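Local atomic coordinates of BtGH115A (Bacteroides thetaiotaomicron, PDB entry 5BY3), a protein that cleaves 4-O-methyl-alpha-glucuronic acid residues from decorated arabinogalactans, as a glycoside hydrolase of family GH115. Residues P38-S43 and H114-G119; I123-G128 and R205-T210; V516-W521 and L578-K583. One frame throughout, in Å; residues are numbered along the deposited sequence.

Contact 1: residues P38-S43 and H114-G119; sequences PVVRTS and HGTAYG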
loop_
_atom_site.group_PDB
_atom_site.type_symbol
_atom_site.label_atom_id
_atom_site.label_comp_id
_atom_site.label_asym_id
_atom_site.label_seq_id
_atom_site.Cartn_x
_atom_site.Cartn_y
_atom_site.Cartn_z
ATOM N N PRO A 38 -21.553 18.862 2.265
ATOM C CA PRO A 38 -20.404 19.511 1.579
ATOM C C PRO A 38 -19.696 18.629 0.533
ATOM O O PRO A 38 -19.366 19.094 -0.582
ATOM C CB PRO A 38 -19.450 19.851 2.731
ATOM C CG PRO A 38 -20.239 19.600 4.025
ATOM C CD PRO A 38 -21.671 19.335 3.657
ATOM N N VAL A 39 -19.536 17.354 0.882
ATOM C CA VAL A 39 -18.834 16.389 0.065
ATOM C C VAL A 39 -19.534 16.264 -1.275
ATOM O O VAL A 39 -18.860 16.073 -2.305
ATOM C CB VAL A 39 -18.645 15.039 0.813
ATOM C CG1 VAL A 39 -19.983 14.416 1.224
ATOM C CG2 VAL A 39 -17.780 14.068 0.021
ATOM N N VAL A 40 -20.863 16.429 -1.287
ATOM C CA VAL A 40 -21.601 16.361 -2.545
ATOM C C VAL A 40 -21.236 17.579 -3.405
ATOM O O VAL A 40 -20.914 17.441 -4.577
ATOM C CB VAL A 40 -23.142 16.194 -2.350
ATOM C CG1 VAL A 40 -23.895 16.215 -3.683
ATOM C CG2 VAL A 40 -23.437 14.890 -1.643
ATOM N N ARG A 41 -21.237 18.757 -2.800
ATOM C CA ARG A 41 -20.945 19.981 -3.537
ATOM C C ARG A 41 -19.494 20.030 -4.016
ATOM O O ARG A 41 -19.238 20.445 -5.129
ATOM C CB ARG A 41 -21.351 21.234 -2.739
ATOM C CG ARG A 41 -22.743 21.791 -3.107
ATOM C CD ARG A 41 -23.448 22.503 -1.945
ATOM N NE ARG A 41 -22.513 23.212 -1.047
ATOM C CZ ARG A 41 -22.310 22.934 0.247
ATOM N NH1 ARG A 41 -22.987 21.961 0.866
ATOM N NH2 ARG A 41 -21.424 23.648 0.938
ATOM N N THR A 42 -18.579 19.527 -3.200
ATOM C CA THR A 42 -17.154 19.448 -3.543
ATOM C C THR A 42 -16.901 18.606 -4.794
ATOM O O THR A 42 -16.092 18.993 -5.621
ATOM C CB THR A 42 -16.349 18.871 -2.379
ATOM O OG1 THR A 42 -16.628 19.625 -1.204
ATOM C CG2 THR A 42 -14.887 18.972 -2.663
ATOM N N SER A 43 -17.620 17.484 -4.909
ATOM C CA SER A 43 -17.501 16.513 -6.004
ATOM C C SER A 43 -18.117 17.020 -7.289
ATOM O O SER A 43 -17.635 16.726 -8.400
ATOM C CB SER A 43 -18.189 15.192 -5.624
ATOM O OG SER A 43 -17.779 14.792 -4.325
ATOM N N HIS A 114 -21.861 10.310 0.992
ATOM C CA HIS A 114 -20.670 9.797 0.337
ATOM C C HIS A 114 -21.016 9.048 -0.939
ATOM O O HIS A 114 -20.402 9.269 -1.991
ATOM C CB HIS A 114 -19.811 9.007 1.316
ATOM C CG HIS A 114 -18.983 9.896 2.187
ATOM N ND1 HIS A 114 -19.522 10.624 3.223
ATOM C CD2 HIS A 114 -17.676 10.244 2.127
ATOM C CE1 HIS A 114 -18.579 11.361 3.785
ATOM N NE2 HIS A 114 -17.445 11.140 3.147
ATOM N N GLY A 115 -22.084 8.261 -0.868
ATOM C CA GLY A 115 -22.612 7.570 -2.034
ATOM C C GLY A 115 -22.944 8.496 -3.178
ATOM O O GLY A 115 -22.643 8.205 -4.330
ATOM N N THR A 116 -23.587 9.606 -2.875
ATOM C CA THR A 116 -23.907 10.587 -3.887
ATOM C C THR A 116 -22.601 11.123 -4.512
ATOM O O THR A 116 -22.489 11.156 -5.732
ATOM C CB THR A 116 -24.768 11.703 -3.274
ATOM O OG1 THR A 116 -25.909 11.100 -2.665
ATOM C CG2 THR A 116 -25.232 12.719 -4.334
ATOM N N ALA A 117 -21.623 11.491 -3.666
ATOM C CA ALA A 117 -20.316 11.977 -4.121
ATOM C C ALA A 117 -19.651 10.992 -5.088
ATOM O O ALA A 117 -19.146 11.397 -6.158
ATOM C CB ALA A 117 -19.403 12.252 -2.936
ATOM N N TYR A 118 -19.681 9.701 -4.723
ATOM C CA TYR A 118 -18.975 8.673 -5.481
ATOM C C TYR A 118 -19.635 8.428 -6.829
ATOM O O TYR A 118 -18.927 8.172 -7.840
ATOM C CB TYR A 118 -18.837 7.401 -4.653
ATOM C CG TYR A 118 -17.990 7.573 -3.420
ATOM C CD1 TYR A 118 -16.856 8.402 -3.450
ATOM C CD2 TYR A 118 -18.285 6.893 -2.220
ATOM C CE1 TYR A 118 -16.047 8.561 -2.353
ATOM C CE2 TYR A 118 -17.462 7.058 -1.095
ATOM C CZ TYR A 118 -16.349 7.904 -1.167
ATOM O OH TYR A 118 -15.483 8.128 -0.096
ATOM N N GLY A 119 -20.978 8.536 -6.845
ATOM C CA GLY A 119 -21.785 8.519 -8.100
ATOM C C GLY A 119 -21.410 9.574 -9.133
ATOM O O GLY A 119 -21.248 9.268 -10.314
#

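Contact 2: residues I123-G128 and R205-T210; sequences ISRLLG and RLRANT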
loop_
_atom_site.group_PDB
_atom_site.type_symbol
_atom_site.label_atom_id
_atom_site.label_comp_id
_atom_site.label_asym_id
_atom_site.label_seq_id
_atom_site.Cartn_x
_atom_site.Cartn_y
_atom_site.Cartn_z
ATOM N N ILE A 123 -18.964 9.456 -13.014
ATOM C CA ILE A 123 -19.257 10.092 -14.296
ATOM C C ILE A 123 -17.953 10.662 -14.784
ATOM O O ILE A 123 -17.659 10.592 -15.966
ATOM C CB ILE A 123 -20.313 11.201 -14.153
ATOM C CG1 ILE A 123 -21.616 10.577 -13.626
ATOM C CG2 ILE A 123 -20.500 11.981 -15.465
ATOM C CD1 ILE A 123 -22.738 11.579 -13.491
ATOM N N SER A 124 -17.151 11.152 -13.835
ATOM C CA SER A 124 -15.839 11.672 -14.132
ATOM C C SER A 124 -14.874 10.560 -14.639
ATOM O O SER A 124 -14.139 10.782 -15.612
ATOM C CB SER A 124 -15.355 12.471 -12.943
ATOM O OG SER A 124 -13.959 12.378 -12.817
ATOM N N ARG A 125 -14.912 9.371 -14.028
ATOM C CA ARG A 125 -14.201 8.177 -14.556
ATOM C C ARG A 125 -14.644 7.765 -15.975
ATOM O O ARG A 125 -13.794 7.405 -16.814
ATOM C CB ARG A 125 -14.308 6.969 -13.595
ATOM C CG ARG A 125 -13.405 7.074 -12.362
ATOM C CD ARG A 125 -13.936 6.299 -11.145
ATOM N NE ARG A 125 -12.901 6.122 -10.110
ATOM C CZ ARG A 125 -11.875 5.245 -10.158
ATOM N NH1 ARG A 125 -11.701 4.390 -11.180
ATOM N NH2 ARG A 125 -11.004 5.212 -9.157
ATOM N N LEU A 126 -15.962 7.811 -16.219
ATOM C CA LEU A 126 -16.588 7.511 -17.515
ATOM C C LEU A 126 -16.125 8.487 -18.627
ATOM O O LEU A 126 -16.051 8.150 -19.806
ATOM C CB LEU A 126 -18.116 7.608 -17.370
ATOM C CG LEU A 126 -18.838 6.500 -16.600
ATOM C CD1 LEU A 126 -20.296 6.808 -16.535
ATOM C CD2 LEU A 126 -18.639 5.125 -17.228
ATOM N N LEU A 127 -15.861 9.721 -18.241
ATOM C CA LEU A 127 -15.361 10.689 -19.158
ATOM C C LEU A 127 -13.863 10.440 -19.442
ATOM O O LEU A 127 -13.250 11.155 -20.241
ATOM C CB LEU A 127 -15.599 12.079 -18.600
ATOM C CG LEU A 127 -17.055 12.479 -18.462
ATOM C CD1 LEU A 127 -17.067 13.801 -17.753
ATOM C CD2 LEU A 127 -17.742 12.628 -19.812
ATOM N N GLY A 128 -13.292 9.419 -18.800
ATOM C CA GLY A 128 -11.925 9.059 -19.058
ATOM C C GLY A 128 -10.929 9.874 -18.266
ATOM O O GLY A 128 -9.773 9.997 -18.686
ATOM N N ARG A 205 -11.277 10.746 -5.770
ATOM C CA ARG A 205 -11.177 10.097 -7.080
ATOM C C ARG A 205 -10.811 8.619 -6.950
ATOM O O ARG A 205 -11.107 7.836 -7.857
ATOM C CB ARG A 205 -10.136 10.793 -7.938
ATOM C CG ARG A 205 -10.536 12.137 -8.464
ATOM C CD ARG A 205 -9.456 12.563 -9.473
ATOM N NE ARG A 205 -9.563 13.938 -9.978
ATOM C CZ ARG A 205 -10.557 14.391 -10.741
ATOM N NH1 ARG A 205 -11.584 13.600 -11.065
ATOM N NH2 ARG A 205 -10.552 15.658 -11.158
ATOM N N LEU A 206 -10.128 8.259 -5.854
ATOM C CA LEU A 206 -9.814 6.873 -5.550
ATOM C C LEU A 206 -10.922 6.130 -4.763
ATOM O O LEU A 206 -10.792 4.926 -4.469
ATOM C CB LEU A 206 -8.467 6.787 -4.820
ATOM C CG LEU A 206 -7.183 7.103 -5.581
ATOM C CD1 LEU A 206 -6.028 7.268 -4.606
ATOM C CD2 LEU A 206 -6.882 6.041 -6.623
ATOM N N ARG A 207 -12.000 6.861 -4.457
ATOM C CA ARG A 207 -13.150 6.433 -3.604
ATOM C C ARG A 207 -12.758 6.070 -2.181
ATOM O O ARG A 207 -13.373 5.218 -1.572
ATOM C CB ARG A 207 -13.989 5.279 -4.206
ATOM C CG ARG A 207 -14.432 5.409 -5.657
ATOM C CD ARG A 207 -13.527 4.532 -6.509
ATOM N NE ARG A 207 -14.214 4.102 -7.718
ATOM C CZ ARG A 207 -13.878 3.073 -8.481
ATOM N NH1 ARG A 207 -12.829 2.282 -8.210
ATOM N NH2 ARG A 207 -14.638 2.837 -9.528
ATOM N N ALA A 208 -11.698 6.679 -1.680
ATOM C CA ALA A 208 -11.225 6.473 -0.331
ATOM C C ALA A 208 -11.977 7.491 0.511
ATOM O O ALA A 208 -12.447 8.533 -0.016
ATOM C CB ALA A 208 -9.717 6.703 -0.263
ATOM N N ASN A 209 -12.132 7.198 1.803
ATOM C CA ASN A 209 -12.906 8.098 2.670
ATOM C C ASN A 209 -12.185 8.576 3.912
ATOM O O ASN A 209 -12.705 9.456 4.610
ATOM C CB ASN A 209 -14.287 7.514 3.019
ATOM C CG ASN A 209 -14.208 6.146 3.656
ATOM O OD1 ASN A 209 -13.140 5.703 4.108
ATOM N ND2 ASN A 209 -15.355 5.448 3.690
ATOM N N THR A 210 -10.991 8.025 4.150
ATOM C CA THR A 210 -10.263 8.169 5.413
ATOM C C THR A 210 -8.827 8.710 5.193
ATOM O O THR A 210 -8.229 8.457 4.168
ATOM C CB THR A 210 -10.247 6.801 6.135
ATOM O OG1 THR A 210 -11.595 6.317 6.279
ATOM C CG2 THR A 210 -9.578 6.873 7.470
#

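Contact 3: residues V516-W521 and L578-K583; sequences VKDLPW and LARHDK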
loop_
_atom_site.group_PDB
_atom_site.type_symbol
_atom_site.label_atom_id
_atom_site.label_comp_id
_atom_site.label_asym_id
_atom_site.label_seq_id
_atom_site.Cartn_x
_atom_site.Cartn_y
_atom_site.Cartn_z
ATOM N N VAL A 516 28.468 -0.923 3.218
ATOM C CA VAL A 516 28.118 -1.596 1.976
ATOM C C VAL A 516 29.035 -2.831 1.691
ATOM O O VAL A 516 30.269 -2.770 1.852
ATOM C CB VAL A 516 28.064 -0.583 0.817
ATOM C CG1 VAL A 516 28.104 -1.280 -0.535
ATOM C CG2 VAL A 516 26.799 0.270 0.902
ATOM N N LYS A 517 28.418 -3.947 1.279
ATOM C CA LYS A 517 29.110 -5.234 1.193
ATOM C C LYS A 517 28.424 -6.179 0.209
ATOM O O LYS A 517 27.237 -6.021 -0.072
ATOM C CB LYS A 517 29.217 -5.884 2.579
ATOM C CG LYS A 517 27.862 -6.224 3.207
ATOM C CD LYS A 517 27.789 -5.817 4.674
ATOM C CE LYS A 517 28.048 -7.016 5.541
ATOM N NZ LYS A 517 27.025 -8.058 5.224
ATOM N N ASP A 518 29.180 -7.159 -0.292
ATOM C CA ASP A 518 28.695 -8.169 -1.242
ATOM C C ASP A 518 27.318 -8.746 -0.880
ATOM O O ASP A 518 27.035 -9.090 0.281
ATOM C CB ASP A 518 29.679 -9.364 -1.351
ATOM C CG ASP A 518 31.088 -8.973 -1.820
ATOM O OD1 ASP A 518 31.359 -7.794 -2.173
ATOM O OD2 ASP A 518 31.933 -9.895 -1.833
ATOM N N LEU A 519 26.483 -8.870 -1.893
ATOM C CA LEU A 519 25.314 -9.711 -1.821
ATOM C C LEU A 519 25.846 -11.107 -2.085
ATOM O O LEU A 519 26.840 -11.226 -2.807
ATOM C CB LEU A 519 24.298 -9.275 -2.878
ATOM C CG LEU A 519 23.701 -7.905 -2.540
ATOM C CD1 LEU A 519 23.390 -7.166 -3.803
ATOM C CD2 LEU A 519 22.457 -8.031 -1.675
ATOM N N PRO A 520 25.230 -12.163 -1.481
ATOM C CA PRO A 520 25.811 -13.515 -1.698
ATOM C C PRO A 520 25.421 -14.118 -3.062
ATOM O O PRO A 520 24.728 -15.164 -3.132
ATOM C CB PRO A 520 25.257 -14.340 -0.514
ATOM C CG PRO A 520 24.004 -13.612 -0.052
ATOM C CD PRO A 520 24.088 -12.173 -0.531
ATOM N N TRP A 521 25.840 -13.445 -4.141
ATOM C CA TRP A 521 25.509 -13.878 -5.499
ATOM C C TRP A 521 26.790 -14.092 -6.335
ATOM O O TRP A 521 27.796 -13.436 -6.100
ATOM C CB TRP A 521 24.575 -12.876 -6.190
ATOM C CG TRP A 521 23.260 -12.525 -5.508
ATOM C CD1 TRP A 521 22.586 -13.234 -4.510
ATOM C CD2 TRP A 521 22.434 -11.386 -5.801
ATOM N NE1 TRP A 521 21.414 -12.572 -4.167
ATOM C CE2 TRP A 521 21.308 -11.437 -4.932
ATOM C CE3 TRP A 521 22.548 -10.310 -6.699
ATOM C CZ2 TRP A 521 20.314 -10.477 -4.963
ATOM C CZ3 TRP A 521 21.592 -9.373 -6.713
ATOM C CH2 TRP A 521 20.463 -9.455 -5.872
ATOM N N LEU A 578 31.616 -5.935 -8.291
ATOM C CA LEU A 578 32.578 -6.452 -9.277
ATOM C C LEU A 578 33.916 -5.725 -9.173
ATOM O O LEU A 578 34.945 -6.379 -9.267
ATOM C CB LEU A 578 32.039 -6.378 -10.692
ATOM C CG LEU A 578 30.790 -7.186 -11.036
ATOM C CD1 LEU A 578 30.284 -6.712 -12.376
ATOM C CD2 LEU A 578 31.019 -8.688 -11.005
ATOM N N ALA A 579 33.880 -4.414 -8.900
ATOM C CA ALA A 579 35.077 -3.582 -8.734
ATOM C C ALA A 579 35.949 -3.920 -7.520
ATOM O O ALA A 579 37.170 -3.962 -7.652
ATOM C CB ALA A 579 34.704 -2.104 -8.724
ATOM N N ARG A 580 35.326 -4.122 -6.352
ATOM C CA ARG A 580 35.996 -4.649 -5.145
ATOM C C ARG A 580 36.806 -5.898 -5.430
ATOM O O ARG A 580 37.847 -6.098 -4.820
ATOM C CB ARG A 580 34.973 -4.994 -4.031
ATOM C CG ARG A 580 34.436 -3.793 -3.251
ATOM C CD ARG A 580 33.721 -4.207 -1.964
ATOM N NE ARG A 580 32.462 -4.940 -2.197
ATOM C CZ ARG A 580 31.279 -4.370 -2.412
ATOM N NH1 ARG A 580 31.146 -3.037 -2.452
ATOM N NH2 ARG A 580 30.221 -5.131 -2.612
ATOM N N HIS A 581 36.285 -6.771 -6.298
ATOM C CA HIS A 581 36.975 -8.016 -6.651
ATOM C C HIS A 581 37.809 -7.910 -7.952
ATOM O O HIS A 581 38.168 -8.931 -8.524
ATOM C CB HIS A 581 35.984 -9.197 -6.743
ATOM C CG HIS A 581 35.367 -9.573 -5.436
ATOM N ND1 HIS A 581 34.220 -8.968 -4.952
ATOM C CD2 HIS A 581 35.732 -10.492 -4.512
ATOM C CE1 HIS A 581 33.912 -9.493 -3.779
ATOM N NE2 HIS A 581 34.807 -10.427 -3.493
ATOM N N ASP A 582 38.117 -6.684 -8.401
ATOM C CA ASP A 582 39.099 -6.442 -9.474
ATOM C C ASP A 582 38.588 -7.040 -10.794
ATOM O O ASP A 582 39.351 -7.609 -11.586
ATOM C CB ASP A 582 40.477 -7.028 -9.056
ATOM C CG ASP A 582 41.665 -6.225 -9.567
ATOM O OD1 ASP A 582 41.838 -5.060 -9.127
ATOM O OD2 ASP A 582 42.452 -6.785 -10.375
ATOM N N LYS A 583 37.279 -6.912 -11.007
ATOM C CA LYS A 583 36.600 -7.480 -12.180
ATOM C C LYS A 583 35.849 -6.419 -12.999
ATOM O O LYS A 583 35.142 -6.761 -13.978
ATOM C CB LYS A 583 35.629 -8.585 -11.755
ATOM C CG LYS A 583 36.287 -9.648 -10.928
ATOM C CD LYS A 583 35.691 -11.013 -11.128
ATOM C CE LYS A 583 36.845 -12.003 -11.177
ATOM N NZ LYS A 583 36.487 -13.257 -10.474
#

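Contact 1: residues P38-S43 and H114-G119
A nearly parallel pair of helices, in which Val39, Val40 and Ser43 meet Thr116 and Ala117, forms this buried contact; the segment axes differ by only 7° and approach to 8.3 Å. The small side chain of Ala117 sits at the centre. Its CB has Val39 CG2 on one side at 3.8 Å and Ser43 OG at 3.3 Å, so a methyl group touches both an apolar branch and a hydroxyl. That hydroxyl is already committed: with chi1 at -48° it lies beside its own backbone N and donates to Val39 O one turn earlier, an OG to O distance of 2.6 Å. Val39 O also accepts from Ser43 N.

Both helices belong to the alpha/beta layer preceding the barrel, each following a strand of the same six-stranded mixed sheet: strand 28-31 leads to helix 38-55, and strand 106-110 to helix 113-126. Beside Ala117, Val40 and Thr116 mesh through methyls, with Thr116 CG2 lying 3.8 Å from Val40 CG1 and 3.9 Å from Val40 CG2. The hydroxyl of Thr116 instead hydrogen-bonds to Thr72, on strand 68-72. At the N-terminal end, a Val39 chi1 of 59° places CG1 over one face of the His114 ring, toward its rim, 4.2 Å from His114 CE1; His114 NE2 hydrogen-bonds to Gly236 O.

Contact 2: residues I123-G128 and R205-T210
Arg125 and Arg207 meet face to face, the stacking part of the contact. Their guanidinium planes differ by 7°, and Arg207 CZ lies over the centre of the Arg125 group, 3.4 Å from Arg125 CZ; two donors, Arg125 NE and Arg207 NE, are likewise stacked 3.4 Å apart and share no bond. Arg125 arrives with its chain extended from CG to NE, whereas Arg207 bends at chi2 (102°), which turns its guanidinium over that of Arg125.

Hydrogen bonding uses the edge of Arg125. Its NH2 donates to Arg205 O at 2.9 Å, lying in the carbonyl plane, while the oxygen is tilted from the guanidinium plane; a longer, weak bond from Arg125 NE reaches the same oxygen. The acceptor belongs to the last turn of helix 193-205, which closes in a Schellman motif where Arg207 takes positive phi (60°). Helix 113-126 ends in the same kind of motif at Gly128.

The ionic part centres on Arg205, whose NH1 lies 3.2 Å from Ser124 OG, near the guanidinium plane. Both atoms have Asp50 as partner, by salt bridge and hydrogen bond respectively, and Arg205 NH2 pairs with Glu133.

Where the N-terminal layer meets the barrel, the close approach of two like charges in the stacked arginine pair is probably eased by the carbonyl oxygen of Arg205, by the cation-pi partner Trp452 of Arg207, and by the long, weak ion pairs of Arg207 with Asp449 and Glu122.

Contact 3: residues V516-W521 and L578-K583
A single carboxylate oxygen, Asp518 OD1, takes both N-H groups that Arg580 offers along its side, instead of each Asp518 oxygen taking one. Arg580 NH2 donates to Asp518 OD1 at 2.9 Å on the anti lone pair, and Arg580 NE reaches the same OD1 at 3.1 Å, nearly along its C-O axis. The oxygen lies only 4° out of the guanidinium plane, so this salt bridge is flat on the arginine side. A bend at chi3 (-68°) turns the guanidinium so that its NE-NH2 edge faces the acid. One face of that group is met off-centre by Lys517 CA, and Val516 CG1 approaches obliquely, 4.0 Å from Arg580 NH1.

His581 presents its ring edge to the same carboxylate, though too closely modelled for a bond to be read from it; His581 ND1 hydrogen-bonds back to Gln577 O. The contact thus ties the loop before helix 523-543 to the C-terminus of helix 552-580, where Asp582, with positive phi, is the C-prime residue of a Schellman motif. Gln577 OE1 adds a bond to Leu519 N. With an alanine here instead of Asp518, Arg580 would probably be left without its carboxylate mate and its guanidinium be freer to turn. Two N-H groups converging on one oxygen of a partly exposed aspartate probably offset much of the charge of the buried Arg580, and are likely to favour the ionised form of Asp518.

Contacts 1, 2 and 3 follow one another along the chain without overlap. The first two share helix 113-126 and have centres 10 Å apart; they touch through Tyr118 OH and Ala208 O, 3.1 Å apart in a probable hydrogen bond. Contact 1 joins two helices of the N-terminal alpha/beta layer, and contact 2 carries the second of these to the segment leading into strand 210-212 of the eight-stranded parallel barrel. Contact 3 lies on the opposite side of the chain's centre, about 56 Å from contact 1 between centres, among helices following the barrel. Contacts 1 and 2 thus form one continuous patch joining layer to barrel, whereas contact 3, its nearest atoms about 31 Å from contact 2, is a separate local contact.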